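Local structure of tryptophan halogenase superfamily (Brevundimonas sp. BAL3, 6FRL) at residues M25-F34 with I358-F369; F100-G108 with L132-A143. The protein probably catalyses the flavin-dependent halogenation of aromatic substrates, with a preference for bromination over chlorination. One frame throughout, in Å; residues are numbered along the deposited sequence.

Contact 1. Residues M25-F34 with I358-F369; sequences MTAAALVQHF and IETGIERLKALF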
loop_
_atom_site.group_PDB
_atom_site.type_symbol
_atom_site.label_atom_id
_atom_site.label_comp_id
_atom_site.label_asym_id
_atom_site.label_seq_id
_atom_site.Cartn_x
_atom_site.Cartn_y
_atom_site.Cartn_z
ATOM N N MET B 25 21.986 15.630 -5.727
ATOM C CA MET B 25 21.283 14.586 -4.944
ATOM C C MET B 25 21.483 13.209 -5.591
ATOM O O MET B 25 21.812 12.243 -4.897
ATOM C CB MET B 25 19.782 14.859 -4.768
ATOM C CG MET B 25 19.465 15.933 -3.728
ATOM S SD MET B 25 17.743 16.465 -3.827
ATOM C CE MET B 25 16.873 15.035 -3.129
ATOM N N THR B 26 21.287 13.119 -6.907
ATOM C CA THR B 26 21.518 11.867 -7.632
ATOM C C THR B 26 22.979 11.322 -7.448
ATOM O O THR B 26 23.186 10.159 -7.091
ATOM C CB THR B 26 21.172 12.044 -9.125
ATOM O OG1 THR B 26 19.809 12.480 -9.258
ATOM C CG2 THR B 26 21.338 10.742 -9.871
ATOM N N ALA B 27 23.973 12.184 -7.656
ATOM C CA ALA B 27 25.380 11.818 -7.505
ATOM C C ALA B 27 25.682 11.305 -6.110
ATOM O O ALA B 27 26.323 10.243 -5.957
ATOM C CB ALA B 27 26.297 13.005 -7.828
ATOM N N ALA B 28 25.227 12.042 -5.101
ATOM C CA ALA B 28 25.514 11.636 -3.710
ATOM C C ALA B 28 24.873 10.288 -3.353
ATOM O O ALA B 28 25.528 9.412 -2.737
ATOM C CB ALA B 28 25.070 12.706 -2.734
ATOM N N ALA B 29 23.610 10.116 -3.770
ATOM C CA ALA B 29 22.845 8.884 -3.506
ATOM C C ALA B 29 23.490 7.678 -4.191
ATOM O O ALA B 29 23.668 6.653 -3.553
ATOM C CB ALA B 29 21.399 9.035 -3.960
ATOM N N LEU B 30 23.873 7.826 -5.471
ATOM C CA LEU B 30 24.538 6.745 -6.202
ATOM C C LEU B 30 25.978 6.471 -5.695
ATOM O O LEU B 30 26.414 5.307 -5.655
ATOM C CB LEU B 30 24.521 7.021 -7.715
ATOM C CG LEU B 30 23.139 7.096 -8.364
ATOM C CD1 LEU B 30 23.243 7.314 -9.867
ATOM C CD2 LEU B 30 22.320 5.835 -8.053
ATOM N N VAL B 31 26.702 7.518 -5.295
ATOM C CA VAL B 31 28.018 7.334 -4.660
ATOM C C VAL B 31 27.908 6.439 -3.422
ATOM O O VAL B 31 28.621 5.448 -3.326
ATOM C CB VAL B 31 28.722 8.703 -4.380
ATOM C CG1 VAL B 31 29.777 8.622 -3.287
ATOM C CG2 VAL B 31 29.373 9.232 -5.664
ATOM N N GLN B 32 26.983 6.740 -2.509
ATOM C CA GLN B 32 26.817 5.911 -1.290
ATOM C C GLN B 32 26.377 4.468 -1.603
ATOM O O GLN B 32 26.846 3.527 -1.003
ATOM C CB GLN B 32 25.774 6.518 -0.335
ATOM C CG GLN B 32 25.455 5.665 0.907
ATOM C CD GLN B 32 26.415 5.891 2.030
ATOM O OE1 GLN B 32 27.640 5.932 1.830
ATOM N NE2 GLN B 32 25.879 6.061 3.240
ATOM N N HIS B 33 25.426 4.337 -2.513
ATOM C CA HIS B 33 24.815 3.054 -2.801
ATOM C C HIS B 33 25.778 2.093 -3.522
ATOM O O HIS B 33 25.721 0.916 -3.314
ATOM C CB HIS B 33 23.579 3.305 -3.639
ATOM C CG HIS B 33 22.712 2.114 -3.821
ATOM N ND1 HIS B 33 22.356 1.622 -5.068
ATOM C CD2 HIS B 33 22.073 1.350 -2.913
ATOM C CE1 HIS B 33 21.538 0.599 -4.908
ATOM N NE2 HIS B 33 21.358 0.409 -3.611
ATOM N N PHE B 34 26.645 2.633 -4.375
ATOM C CA PHE B 34 27.640 1.876 -5.120
ATOM C C PHE B 34 29.074 2.254 -4.665
ATOM O O PHE B 34 30.000 2.266 -5.503
ATOM C CB PHE B 34 27.511 2.209 -6.629
ATOM C CG PHE B 34 26.260 1.703 -7.289
ATOM C CD1 PHE B 34 26.108 0.352 -7.562
ATOM C CD2 PHE B 34 25.265 2.578 -7.716
ATOM C CE1 PHE B 34 24.968 -0.124 -8.221
ATOM C CE2 PHE B 34 24.110 2.100 -8.352
ATOM C CZ PHE B 34 23.952 0.749 -8.589
ATOM N N ILE B 358 12.335 14.352 -6.806
ATOM C CA ILE B 358 13.738 13.936 -7.026
ATOM C C ILE B 358 14.060 12.741 -6.155
ATOM O O ILE B 358 14.582 11.744 -6.652
ATOM C CB ILE B 358 14.725 15.097 -6.764
ATOM C CG1 ILE B 358 14.571 16.153 -7.879
ATOM C CG2 ILE B 358 16.171 14.610 -6.692
ATOM C CD1 ILE B 358 14.975 17.549 -7.477
ATOM N N GLU B 359 13.717 12.817 -4.872
ATOM C CA GLU B 359 13.955 11.701 -3.941
ATOM C C GLU B 359 13.282 10.377 -4.386
ATOM O O GLU B 359 13.875 9.317 -4.312
ATOM C CB GLU B 359 13.428 12.026 -2.535
ATOM C CG GLU B 359 14.024 13.202 -1.793
ATOM C CD GLU B 359 13.286 13.465 -0.481
ATOM O OE1 GLU B 359 13.367 12.587 0.433
ATOM O OE2 GLU B 359 12.619 14.529 -0.380
ATOM N N THR B 360 12.016 10.451 -4.789
ATOM C CA THR B 360 11.270 9.279 -5.199
ATOM C C THR B 360 11.869 8.729 -6.492
ATOM O O THR B 360 11.936 7.506 -6.675
ATOM C CB THR B 360 9.767 9.559 -5.384
ATOM O OG1 THR B 360 9.582 10.651 -6.296
ATOM C CG2 THR B 360 9.075 9.874 -4.045
ATOM N N GLY B 361 12.312 9.633 -7.375
ATOM C CA GLY B 361 12.953 9.222 -8.634
ATOM C C GLY B 361 14.223 8.443 -8.394
ATOM O O GLY B 361 14.437 7.405 -9.015
ATOM N N ILE B 362 15.034 8.935 -7.456
ATOM C CA ILE B 362 16.280 8.285 -7.070
ATOM C C ILE B 362 16.054 6.940 -6.411
ATOM O O ILE B 362 16.753 5.992 -6.719
ATOM C CB ILE B 362 17.132 9.193 -6.166
ATOM C CG1 ILE B 362 17.701 10.345 -6.992
ATOM C CG2 ILE B 362 18.286 8.426 -5.523
ATOM C CD1 ILE B 362 17.971 11.594 -6.171
ATOM N N GLU B 363 15.114 6.855 -5.481
ATOM C CA GLU B 363 14.821 5.567 -4.810
ATOM C C GLU B 363 14.409 4.539 -5.865
ATOM O O GLU B 363 14.900 3.397 -5.858
ATOM C CB GLU B 363 13.742 5.712 -3.711
ATOM C CG GLU B 363 13.345 4.403 -2.956
ATOM C CD GLU B 363 14.496 3.382 -2.596
ATOM O OE1 GLU B 363 15.383 3.678 -1.742
ATOM O OE2 GLU B 363 14.532 2.254 -3.193
ATOM N N ARG B 364 13.573 4.972 -6.800
ATOM C CA ARG B 364 13.069 4.118 -7.868
ATOM C C ARG B 364 14.201 3.638 -8.821
ATOM O O ARG B 364 14.229 2.462 -9.198
ATOM C CB ARG B 364 11.952 4.864 -8.596
ATOM C CG ARG B 364 11.109 4.060 -9.538
ATOM C CD ARG B 364 9.959 4.924 -10.071
ATOM N NE ARG B 364 8.944 5.134 -9.029
ATOM C CZ ARG B 364 8.557 6.300 -8.511
ATOM N NH1 ARG B 364 9.045 7.465 -8.940
ATOM N NH2 ARG B 364 7.615 6.295 -7.556
ATOM N N LEU B 365 15.130 4.527 -9.158
ATOM C CA LEU B 365 16.278 4.188 -9.990
ATOM C C LEU B 365 17.131 3.106 -9.354
ATOM O O LEU B 365 17.533 2.148 -10.039
ATOM C CB LEU B 365 17.162 5.422 -10.264
ATOM C CG LEU B 365 18.468 5.193 -11.032
ATOM C CD1 LEU B 365 18.254 4.386 -12.297
ATOM C CD2 LEU B 365 19.118 6.516 -11.351
ATOM N N LYS B 366 17.428 3.275 -8.063
ATOM C CA LYS B 366 18.123 2.230 -7.289
ATOM C C LYS B 366 17.351 0.898 -7.216
ATOM O O LYS B 366 17.919 -0.162 -7.472
ATOM C CB LYS B 366 18.464 2.730 -5.880
ATOM C CG LYS B 366 19.488 3.870 -5.882
ATOM C CD LYS B 366 20.059 4.171 -4.500
ATOM C CE LYS B 366 19.046 4.879 -3.608
ATOM N NZ LYS B 366 19.566 4.955 -2.221
ATOM N N ALA B 367 16.061 0.946 -6.901
ATOM C CA ALA B 367 15.244 -0.297 -6.822
ATOM C C ALA B 367 15.134 -1.059 -8.179
ATOM O O ALA B 367 14.997 -2.287 -8.207
ATOM C CB ALA B 367 13.850 0.027 -6.254
ATOM N N LEU B 368 15.197 -0.314 -9.284
ATOM C CA LEU B 368 15.102 -0.874 -10.633
ATOM C C LEU B 368 16.377 -0.648 -11.430
ATOM O O LEU B 368 16.323 -0.674 -12.658
ATOM C CB LEU B 368 13.887 -0.281 -11.385
ATOM C CG LEU B 368 12.509 -0.479 -10.746
ATOM C CD1 LEU B 368 11.448 0.411 -11.381
ATOM C CD2 LEU B 368 12.072 -1.934 -10.825
ATOM N N PHE B 369 17.524 -0.458 -10.766
ATOM C CA PHE B 369 18.802 -0.199 -11.489
ATOM C C PHE B 369 19.051 -1.232 -12.576
ATOM O O PHE B 369 18.936 -2.426 -12.326
ATOM C CB PHE B 369 20.040 -0.115 -10.570
ATOM C CG PHE B 369 21.173 0.705 -11.153
ATOM C CD1 PHE B 369 21.171 2.077 -11.041
ATOM C CD2 PHE B 369 22.240 0.095 -11.805
ATOM C CE1 PHE B 369 22.200 2.842 -11.568
ATOM C CE2 PHE B 369 23.268 0.844 -12.342
ATOM C CZ PHE B 369 23.252 2.219 -12.240
HETATM O O HOH W 1 21.906 5.919 -1.567
#

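Contact 2. Residues F100-G108 with L132-A143; sequences FIHPFGLYG and LAAYSLGAALAA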
loop_
_atom_site.group_PDB
_atom_site.type_symbol
_atom_site.label_atom_id
_atom_site.label_comp_id
_atom_site.label_asym_id
_atom_site.label_seq_id
_atom_site.Cartn_x
_atom_site.Cartn_y
_atom_site.Cartn_z
ATOM N N PHE B 100 -5.754 27.705 8.379
ATOM C CA PHE B 100 -5.502 26.338 8.804
ATOM C C PHE B 100 -4.069 25.861 8.509
ATOM O O PHE B 100 -3.378 26.442 7.686
ATOM C CB PHE B 100 -6.571 25.383 8.248
ATOM C CG PHE B 100 -6.365 24.974 6.812
ATOM C CD1 PHE B 100 -6.897 25.744 5.771
ATOM C CD2 PHE B 100 -5.672 23.787 6.492
ATOM C CE1 PHE B 100 -6.721 25.365 4.442
ATOM C CE2 PHE B 100 -5.488 23.402 5.160
ATOM C CZ PHE B 100 -6.011 24.189 4.124
ATOM N N ILE B 101 -3.614 24.842 9.240
ATOM C CA ILE B 101 -2.273 24.259 9.052
ATOM C C ILE B 101 -2.359 22.771 8.628
ATOM O O ILE B 101 -2.992 21.941 9.338
ATOM C CB ILE B 101 -1.401 24.363 10.338
ATOM C CG1 ILE B 101 -1.092 25.811 10.655
ATOM C CG2 ILE B 101 -0.078 23.662 10.138
ATOM C CD1 ILE B 101 -0.409 26.058 12.005
ATOM N N HIS B 102 -1.676 22.446 7.523
ATOM C CA HIS B 102 -1.432 21.049 7.096
ATOM C C HIS B 102 -0.141 20.584 7.698
ATOM O O HIS B 102 0.927 20.988 7.253
ATOM C CB HIS B 102 -1.367 20.925 5.558
ATOM C CG HIS B 102 -1.025 19.549 5.067
ATOM N ND1 HIS B 102 -0.597 19.306 3.774
ATOM C CD2 HIS B 102 -1.006 18.354 5.704
ATOM C CE1 HIS B 102 -0.307 18.024 3.647
ATOM N NE2 HIS B 102 -0.569 17.420 4.799
ATOM N N PRO B 103 -0.222 19.743 8.730
ATOM C CA PRO B 103 0.969 19.276 9.416
ATOM C C PRO B 103 1.501 17.958 8.863
ATOM O O PRO B 103 0.840 17.329 8.058
ATOM C CB PRO B 103 0.433 19.045 10.824
ATOM C CG PRO B 103 -0.928 18.452 10.571
ATOM C CD PRO B 103 -1.433 19.230 9.402
ATOM N N PHE B 104 2.635 17.515 9.378
ATOM C CA PHE B 104 3.100 16.121 9.199
ATOM C C PHE B 104 2.711 15.322 10.436
ATOM O O PHE B 104 3.488 15.242 11.396
ATOM C CB PHE B 104 4.609 16.080 8.970
ATOM C CG PHE B 104 5.082 17.085 7.966
ATOM C CD1 PHE B 104 4.673 16.991 6.650
ATOM C CD2 PHE B 104 5.932 18.139 8.329
ATOM C CE1 PHE B 104 5.104 17.915 5.700
ATOM C CE2 PHE B 104 6.367 19.060 7.377
ATOM C CZ PHE B 104 5.947 18.946 6.070
ATOM N N GLY B 105 1.490 14.785 10.430
ATOM C CA GLY B 105 1.001 13.959 11.524
ATOM C C GLY B 105 -0.453 13.535 11.339
ATOM O O GLY B 105 -1.171 14.054 10.459
ATOM N N LEU B 106 -0.889 12.605 12.189
ATOM C CA LEU B 106 -2.305 12.239 12.286
ATOM C C LEU B 106 -3.057 13.134 13.299
ATOM O O LEU B 106 -2.425 13.902 14.049
ATOM C CB LEU B 106 -2.470 10.773 12.687
ATOM C CG LEU B 106 -1.604 9.709 12.012
ATOM C CD1 LEU B 106 -1.966 8.330 12.606
ATOM C CD2 LEU B 106 -1.777 9.807 10.514
ATOM N N TYR B 107 -4.397 13.027 13.270
ATOM C CA TYR B 107 -5.312 13.722 14.183
ATOM C C TYR B 107 -5.895 12.788 15.238
ATOM O O TYR B 107 -6.485 11.770 14.917
ATOM C CB TYR B 107 -6.470 14.337 13.404
ATOM C CG TYR B 107 -6.056 15.451 12.496
ATOM C CD1 TYR B 107 -5.920 16.758 12.966
ATOM C CD2 TYR B 107 -5.771 15.210 11.160
ATOM C CE1 TYR B 107 -5.534 17.791 12.105
ATOM C CE2 TYR B 107 -5.390 16.241 10.308
ATOM C CZ TYR B 107 -5.258 17.509 10.778
ATOM O OH TYR B 107 -4.885 18.507 9.940
ATOM N N GLY B 108 -5.741 13.144 16.501
ATOM C CA GLY B 108 -6.364 12.390 17.562
ATOM C C GLY B 108 -5.815 10.979 17.668
ATOM O O GLY B 108 -4.648 10.711 17.310
ATOM N N LEU B 132 -10.726 20.626 14.321
ATOM C CA LEU B 132 -10.033 19.352 14.207
ATOM C C LEU B 132 -8.508 19.482 14.538
ATOM O O LEU B 132 -7.920 18.555 15.126
ATOM C CB LEU B 132 -10.253 18.772 12.820
ATOM C CG LEU B 132 -9.558 17.452 12.509
ATOM C CD1 LEU B 132 -10.256 16.298 13.199
ATOM C CD2 LEU B 132 -9.517 17.281 11.009
ATOM N N ALA B 133 -7.907 20.622 14.182
ATOM C CA ALA B 133 -6.498 20.939 14.489
ATOM C C ALA B 133 -6.089 20.947 15.982
ATOM O O ALA B 133 -4.910 20.771 16.309
ATOM C CB ALA B 133 -6.132 22.276 13.852
ATOM N N ALA B 134 -7.048 21.156 16.886
ATOM C CA ALA B 134 -6.747 21.018 18.300
ATOM C C ALA B 134 -6.333 19.616 18.690
ATOM O O ALA B 134 -5.858 19.432 19.797
ATOM C CB ALA B 134 -7.921 21.445 19.149
ATOM N N TYR B 135 -6.519 18.638 17.813
ATOM C CA TYR B 135 -6.132 17.257 18.104
ATOM C C TYR B 135 -4.894 16.778 17.370
ATOM O O TYR B 135 -4.634 15.587 17.369
ATOM C CB TYR B 135 -7.287 16.306 17.824
ATOM C CG TYR B 135 -8.536 16.681 18.552
ATOM C CD1 TYR B 135 -9.452 17.554 17.978
ATOM C CD2 TYR B 135 -8.825 16.160 19.815
ATOM C CE1 TYR B 135 -10.602 17.931 18.645
ATOM C CE2 TYR B 135 -9.990 16.529 20.495
ATOM C CZ TYR B 135 -10.871 17.406 19.889
ATOM O OH TYR B 135 -12.023 17.762 20.528
ATOM N N SER B 136 -4.138 17.705 16.765
ATOM C CA SER B 136 -2.821 17.437 16.154
ATOM C C SER B 136 -1.731 18.206 16.876
ATOM O O SER B 136 -1.725 19.447 16.864
ATOM C CB SER B 136 -2.799 17.895 14.689
ATOM O OG SER B 136 -1.474 17.853 14.151
ATOM N N LEU B 137 -0.792 17.482 17.466
ATOM C CA LEU B 137 0.336 18.086 18.161
ATOM C C LEU B 137 1.180 18.890 17.193
ATOM O O LEU B 137 1.606 20.008 17.504
ATOM C CB LEU B 137 1.165 17.020 18.861
ATOM C CG LEU B 137 2.490 17.408 19.499
ATOM C CD1 LEU B 137 2.291 18.550 20.481
ATOM C CD2 LEU B 137 3.111 16.200 20.192
ATOM N N GLY B 138 1.389 18.340 16.000
ATOM C CA GLY B 138 2.181 19.024 14.974
ATOM C C GLY B 138 1.640 20.409 14.694
ATOM O O GLY B 138 2.387 21.418 14.748
ATOM N N ALA B 139 0.334 20.457 14.418
ATOM C CA ALA B 139 -0.359 21.693 14.060
ATOM C C ALA B 139 -0.356 22.690 15.195
ATOM O O ALA B 139 -0.106 23.866 14.979
ATOM C CB ALA B 139 -1.782 21.393 13.652
ATOM N N ALA B 140 -0.639 22.208 16.404
ATOM C CA ALA B 140 -0.609 23.034 17.636
ATOM C C ALA B 140 0.783 23.632 17.884
ATOM O O ALA B 140 0.898 24.809 18.212
ATOM C CB ALA B 140 -1.069 22.213 18.846
ATOM N N LEU B 141 1.829 22.817 17.728
ATOM C CA LEU B 141 3.224 23.305 17.836
ATOM C C LEU B 141 3.512 24.356 16.757
ATOM O O LEU B 141 4.090 25.376 17.059
ATOM C CB LEU B 141 4.228 22.147 17.738
ATOM C CG LEU B 141 4.453 21.172 18.897
ATOM C CD1 LEU B 141 5.257 19.950 18.461
ATOM C CD2 LEU B 141 5.199 21.834 20.012
ATOM N N ALA B 142 3.100 24.135 15.509
ATOM C CA ALA B 142 3.330 25.161 14.470
ATOM C C ALA B 142 2.637 26.493 14.785
ATOM O O ALA B 142 3.247 27.566 14.659
ATOM C CB ALA B 142 2.891 24.669 13.091
ATOM N N ALA B 143 1.361 26.429 15.166
ATOM C CA ALA B 143 0.597 27.638 15.558
ATOM C C ALA B 143 1.191 28.336 16.808
ATOM O O ALA B 143 1.161 29.554 16.890
ATOM C CB ALA B 143 -0.853 27.283 15.811
#

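Contact 1. Residues M25-F34 with I358-F369
A29 and I362 meet where the two helices pack tightly: the methyl CB of A29 lies 3.5 Å from CG2 of I362, and a small residue suits a place where a branched one presses in from the partner helix. The other branch of I362 ends in CD1, which reaches T26, lying 3.7 Å from OG1. That hydroxyl is satisfied within its own helix by A22 O, so T26 can turn its polar side to an apolar neighbour. Towards I358, the flexible chain of M25, bent at its last torsion, brings CE within 3.6 Å of CG of E359 and also against CG2 of I358.

H33 and K366, both partly exposed, form the wetter side, though their own stack is close. K366 lays its aliphatic chain over one face of the imidazole, with CD 3.6 Å from the ring centroid in a CH-pi contact. The bend at chi3 (-73°) turns NZ away from the ring to a water 2.6 Å from it, which in turn donates to A29 O; the ammonium group thus joins the other helix through solvent, and no direct hydrogen bond links the segments. Beyond the helix ends, F34 directs the edge of its ring at the face of F369, CZ standing over the ring centre with the planes at 57°.

The two helical segments run in broadly the same direction, their axes approaching to 10.4 Å at a crossing angle of -33°. Helix 20-33 follows strand 13-17 and a glycine-rich turn consistent with a Rossmann-type dinucleotide fold. Helix 169-182 packs on its A27 and A28, helix 61-68 covers M25 and E359, helix 376-402 packs against R364 and, just past the helix end, L368, and P466 of the second subunit packs on F34 and F369.

Contact 2. Residues F100-G108 with L132-A143
Y107 and L132 form the first shell of one half of this contact: CD2 of L132 sits over the centre of the phenol ring, 4.0 Å from the centroid and almost on the ring normal, a CH-pi contact. CB of S136 approaches the same ring obliquely, 3.7 Å from CD1, while CA of A133 lies at the ring's edge. In the other half I101, a beta-branched residue at home in a strand, extends CD1 to the helix, 3.7 Å from CB of A142 and also near A143. P103 packs its CB against A139 and its CG against S136. Small residues suit this helix face: a side chain on G138 would crowd P103, and alanines let the strand come close.

Several features set these groups in place. With CG anti to its carbonyl carbon (chi1 -67°), Y107 turns one face of its ring to L132. Next to it, G108 N donates to Y135 O at 2.8 Å with an angle of 163°, the sole hydrogen bond between the segments, and G108 takes a positive phi readily accommodated by glycine. S136 is the N-cap of helix 137-143, its OG accepting from A139 N at 3.2 Å. A serine in place of Y107 would probably leave L132 and S136 facing a gap where the ring had been, and loosen the loop's hold on the 3-10 turn.

Further out, helix 447-456 meets Y107 through L451 and A452, and F116 of helix 116-125 touches both Y107 and L132. Helix 473-492 backs the second segment, where NH1 of R484 hydrogen-bonds OH of Y135. Strand 99-103 is an edge strand of the seven-stranded mixed sheet, paired with 87-91, and helix 137-143 crosses it at 126°.

Both contacts have buried centres, yet they lie on opposite sides of the chain's centre, 32 Å apart between their own centres, and share no helix or strand. Contact 1 joins two helices distant in sequence, one of them following the first strand of a probably Rossmann-type sheet; contact 2 lies within the long loop that contact 1 closes, and sets an edge strand of the other large sheet against a nearby turn and short helix. Contact 1 opens at H33 and K366, uses ring stacking and a bridging water, and reaches the second subunit. Contact 2 opens at L106 and A143, sets a tyrosine and an isoleucine largely against small residues, adds a direct backbone bond, and is covered by helices of its own chain, with no other chain touching it.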